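Long-range contact in Ika8 (Synthetic construct, PDB 6G6O), which is a computationally designed, symmetrical eight-bladed beta-propeller of the WD40 type, with no natural function known for it: residues Q6-L11 with V317-I322. Numbering follows the deposited sequence.
Sequences QELVSL and VKVWYI
E7 lies alongside the indole of W320, pointing the same way, its CG 3.5 Å from W320 CE3 and its carboxylate plane turned 75° from the ring. With CG anti to the carbonyl carbon (chi1 -83°) and the chain extended beyond it, the glutamate sets CG and OE1 against the six-membered part of the indole, OE1 3.3 Å from W320 CZ3. Beside them Y321 N donates a hydrogen bond to Q6 O (2.8 Å) and L8 N donates one to V319 O (3.0 Å). Beyond L8 the strands separate, and waters take over: one donates to E7 OE2 and accepts from V319 N, another links L11 N and V317 O. Leucine and valine methyls suit the side turned from the E7 carboxylate, where buried V319 meets L11 CD1 through CG2 at 3.6 Å and V9 CG2 through CB at 3.9 Å; L8 CD2 packs on Y321 CB. Tryptophan suits its site by offering both a broad apolar ring and an N-H donor: W320 NE1 hydrogen-bonds S310 OG, the H291 ring meets the indole, and K318 CB lies over one face, near its rim, while K318 NZ bonds G293 O. An alanine in place of W320 would probably leave E7 CG without the indole it lies against and S310 OG without its donor. The last blade runs 7-10, 317-321, 307-312, 298-303, all antiparallel; pairing the two chain ends closes the ring, the Velcro closure familiar from WD40 propellers.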
ATOM      1  N   GLN A   6       4.293   3.390  24.214  1.00 37.30           N
ATOM      2  CA  GLN A   6       2.876   3.725  24.289  1.00 34.02           C
ATOM      3  C   GLN A   6       2.518   4.609  23.097  1.00 35.39           C
ATOM      4  O   GLN A   6       3.247   4.698  22.102  1.00 37.60           O
ATOM      5  CB  GLN A   6       2.560   4.410  25.623  1.00 42.53           C
ATOM      6  CG  GLN A   6       3.152   3.720  26.835  1.00 35.73           C
ATOM      7  CD  GLN A   6       2.251   2.638  27.379  1.00 34.30           C
ATOM      8  OE1 GLN A   6       1.032   2.800  27.436  1.00 33.43           O
ATOM      9  NE2 GLN A   6       2.845   1.523  27.786  1.00 43.84           N
ATOM     10  N   GLU A   7       1.375   5.284  23.193  1.00 28.87           N
ATOM     11  CA  GLU A   7       0.985   6.255  22.183  1.00 28.64           C
ATOM     12  C   GLU A   7       1.758   7.551  22.380  1.00 28.11           C
ATOM     13  O   GLU A   7       1.967   8.000  23.510  1.00 38.47           O
ATOM     14  CB  GLU A   7      -0.520   6.524  22.247  1.00 32.06           C
ATOM     15  CG  GLU A   7      -1.360   5.505  21.495  1.00 27.41           C
ATOM     16  CD  GLU A   7      -2.833   5.580  21.850  1.00 22.38           C
ATOM     17  OE1 GLU A   7      -3.376   4.570  22.345  1.00 34.70           O
ATOM     18  OE2 GLU A   7      -3.448   6.644  21.635  1.00 30.45           O
ATOM     19  N   LEU A   8       2.191   8.147  21.271  1.00 28.82           N
ATOM     20  CA  LEU A   8       2.938   9.397  21.327  1.00 28.12           C
ATOM     21  C   LEU A   8       2.021  10.612  21.375  1.00 30.62           C
ATOM     22  O   LEU A   8       2.292  11.561  22.119  1.00 34.33           O
ATOM     23  CB  LEU A   8       3.882   9.504  20.127  1.00 27.08           C
ATOM     24  CG  LEU A   8       5.111   8.593  20.137  1.00 27.75           C
ATOM     25  CD1 LEU A   8       5.947   8.807  18.886  1.00 28.00           C
ATOM     26  CD2 LEU A   8       5.947   8.827  21.388  1.00 29.62           C
ATOM     27  N   VAL A   9       0.938  10.599  20.596  1.00 27.34           N
ATOM     28  CA  VAL A   9      -0.018  11.697  20.554  1.00 27.46           C
ATOM     29  C   VAL A   9      -1.417  11.131  20.366  1.00 24.20           C
ATOM     30  O   VAL A   9      -1.602   9.975  19.982  1.00 28.80           O
ATOM     31  CB  VAL A   9       0.294  12.709  19.431  1.00 26.71           C
ATOM     32  CG1 VAL A   9       1.376  13.679  19.873  1.00 33.57           C
ATOM     33  CG2 VAL A   9       0.707  11.978  18.165  1.00 29.63           C
ATOM     34  N   SER A  10      -2.410  11.971  20.644  1.00 30.89           N
ATOM     35  CA  SER A  10      -3.816  11.625  20.480  1.00 31.22           C
ATOM     36  C   SER A  10      -4.394  12.449  19.338  1.00 32.97           C
ATOM     37  O   SER A  10      -4.424  13.683  19.412  1.00 31.32           O
ATOM     38  CB  SER A  10      -4.593  11.871  21.775  1.00 24.51           C
ATOM     39  OG  SER A  10      -5.989  11.792  21.555  1.00 26.55           O
ATOM     40  N   LEU A  11      -4.843  11.770  18.286  1.00 32.00           N
ATOM     41  CA  LEU A  11      -5.452  12.410  17.127  1.00 26.21           C
ATOM     42  C   LEU A  11      -6.937  12.078  17.085  1.00 25.03           C
ATOM     43  O   LEU A  11      -7.334  10.935  17.332  1.00 31.79           O
ATOM     44  CB  LEU A  11      -4.781  11.956  15.829  1.00 22.57           C
ATOM     45  CG  LEU A  11      -3.254  11.903  15.819  1.00 22.68           C
ATOM     46  CD1 LEU A  11      -2.769  11.113  14.619  1.00 28.41           C
ATOM     47  CD2 LEU A  11      -2.661  13.300  15.814  1.00 24.85           C
ATOM     48  N   VAL A 317      -7.475   7.292  14.254  1.00 18.52           N
ATOM     49  CA  VAL A 317      -6.074   7.290  13.852  1.00 19.18           C
ATOM     50  C   VAL A 317      -5.236   7.372  15.117  1.00 20.35           C
ATOM     51  O   VAL A 317      -5.467   8.244  15.963  1.00 21.05           O
ATOM     52  CB  VAL A 317      -5.749   8.456  12.899  1.00 15.39           C
ATOM     53  CG1 VAL A 317      -4.335   8.324  12.363  1.00 15.98           C
ATOM     54  CG2 VAL A 317      -6.753   8.508  11.762  1.00 14.35           C
ATOM     55  N   LYS A 318      -4.275   6.463  15.252  1.00 20.90           N
ATOM     56  CA  LYS A 318      -3.447   6.391  16.446  1.00 20.12           C
ATOM     57  C   LYS A 318      -1.978   6.318  16.058  1.00 23.81           C
ATOM     58  O   LYS A 318      -1.617   5.769  15.013  1.00 20.13           O
ATOM     59  CB  LYS A 318      -3.830   5.188  17.319  1.00 16.01           C
ATOM     60  CG  LYS A 318      -5.221   5.304  17.929  1.00 19.67           C
ATOM     61  CD  LYS A 318      -5.539   4.132  18.837  1.00 19.66           C
ATOM     62  CE  LYS A 318      -6.899   4.300  19.492  1.00 20.40           C
ATOM     63  NZ  LYS A 318      -7.252   3.131  20.341  1.00 23.71           N
ATOM     64  N   VAL A 319      -1.136   6.887  16.917  1.00 21.04           N
ATOM     65  CA  VAL A 319       0.305   6.954  16.706  1.00 20.69           C
ATOM     66  C   VAL A 319       0.981   6.253  17.875  1.00 23.88           C
ATOM     67  O   VAL A 319       0.859   6.696  19.023  1.00 24.78           O
ATOM     68  CB  VAL A 319       0.794   8.405  16.578  1.00 20.85           C
ATOM     69  CG1 VAL A 319       2.309   8.447  16.475  1.00 23.73           C
ATOM     70  CG2 VAL A 319       0.151   9.077  15.378  1.00 20.74           C
ATOM     71  N   TRP A 320       1.689   5.166  17.583  1.00 25.04           N
ATOM     72  CA  TRP A 320       2.352   4.348  18.585  1.00 22.93           C
ATOM     73  C   TRP A 320       3.859   4.559  18.529  1.00 25.99           C
ATOM     74  O   TRP A 320       4.409   5.003  17.517  1.00 29.68           O
ATOM     75  CB  TRP A 320       2.036   2.862  18.377  1.00 25.20           C
ATOM     76  CG  TRP A 320       0.626   2.597  17.950  1.00 33.36           C
ATOM     77  CD1 TRP A 320       0.163   2.488  16.672  1.00 29.93           C
ATOM     78  CD2 TRP A 320      -0.504   2.383  18.804  1.00 41.58           C
ATOM     79  NE1 TRP A 320      -1.186   2.235  16.675  1.00 28.61           N
ATOM     80  CE2 TRP A 320      -1.620   2.163  17.972  1.00 30.64           C
ATOM     81  CE3 TRP A 320      -0.681   2.361  20.191  1.00 41.06           C
ATOM     82  CZ2 TRP A 320      -2.892   1.923  18.481  1.00 30.56           C
ATOM     83  CZ3 TRP A 320      -1.947   2.126  20.693  1.00 39.59           C
ATOM     84  CH2 TRP A 320      -3.035   1.911  19.841  1.00 32.76           C
ATOM     85  N   TYR A 321       4.525   4.232  19.634  1.00 28.65           N
ATOM     86  CA  TYR A 321       5.977   4.267  19.717  1.00 26.90           C
ATOM     87  C   TYR A 321       6.506   2.871  20.010  1.00 33.87           C
ATOM     88  O   TYR A 321       5.971   2.160  20.865  1.00 35.92           O
ATOM     89  CB  TYR A 321       6.466   5.231  20.803  1.00 35.37           C
ATOM     90  CG  TYR A 321       7.942   5.082  21.099  1.00 38.55           C
ATOM     91  CD1 TYR A 321       8.898   5.532  20.197  1.00 43.60           C
ATOM     92  CD2 TYR A 321       8.380   4.472  22.268  1.00 42.24           C
ATOM     93  CE1 TYR A 321      10.248   5.391  20.455  1.00 40.67           C
ATOM     94  CE2 TYR A 321       9.730   4.326  22.535  1.00 40.08           C
ATOM     95  CZ  TYR A 321      10.658   4.787  21.625  1.00 40.78           C
ATOM     96  OH  TYR A 321      12.000   4.644  21.885  1.00 52.06           O
ATOM     97  N   ILE A 322       7.564   2.488  19.303  1.00 36.29           N
ATOM     98  CA  ILE A 322       8.219   1.212  19.553  1.00 39.68           C
ATOM     99  C   ILE A 322       9.165   1.341  20.740  1.00 40.86           C
ATOM    100  O   ILE A 322       8.792   1.047  21.876  1.00 41.84           O
ATOM    101  CB  ILE A 322       8.971   0.714  18.309  1.00 40.21           C
ATOM    102  CG1 ILE A 322       7.999   0.509  17.146  1.00 28.22           C
ATOM    103  CG2 ILE A 322       9.723  -0.571  18.618  1.00 35.67           C
ATOM    104  CD1 ILE A 322       6.958  -0.552  17.404  1.00 29.09           C
TER
HETATM  105  O   HOH W   1      -2.983   8.109  19.190  1.00 21.02           O
HETATM  106  O   HOH W   2      -5.039   8.808  18.686  1.00 18.37           O
HETATM  107  O   HOH W   3      -8.626   8.736  16.721  1.00 21.16           O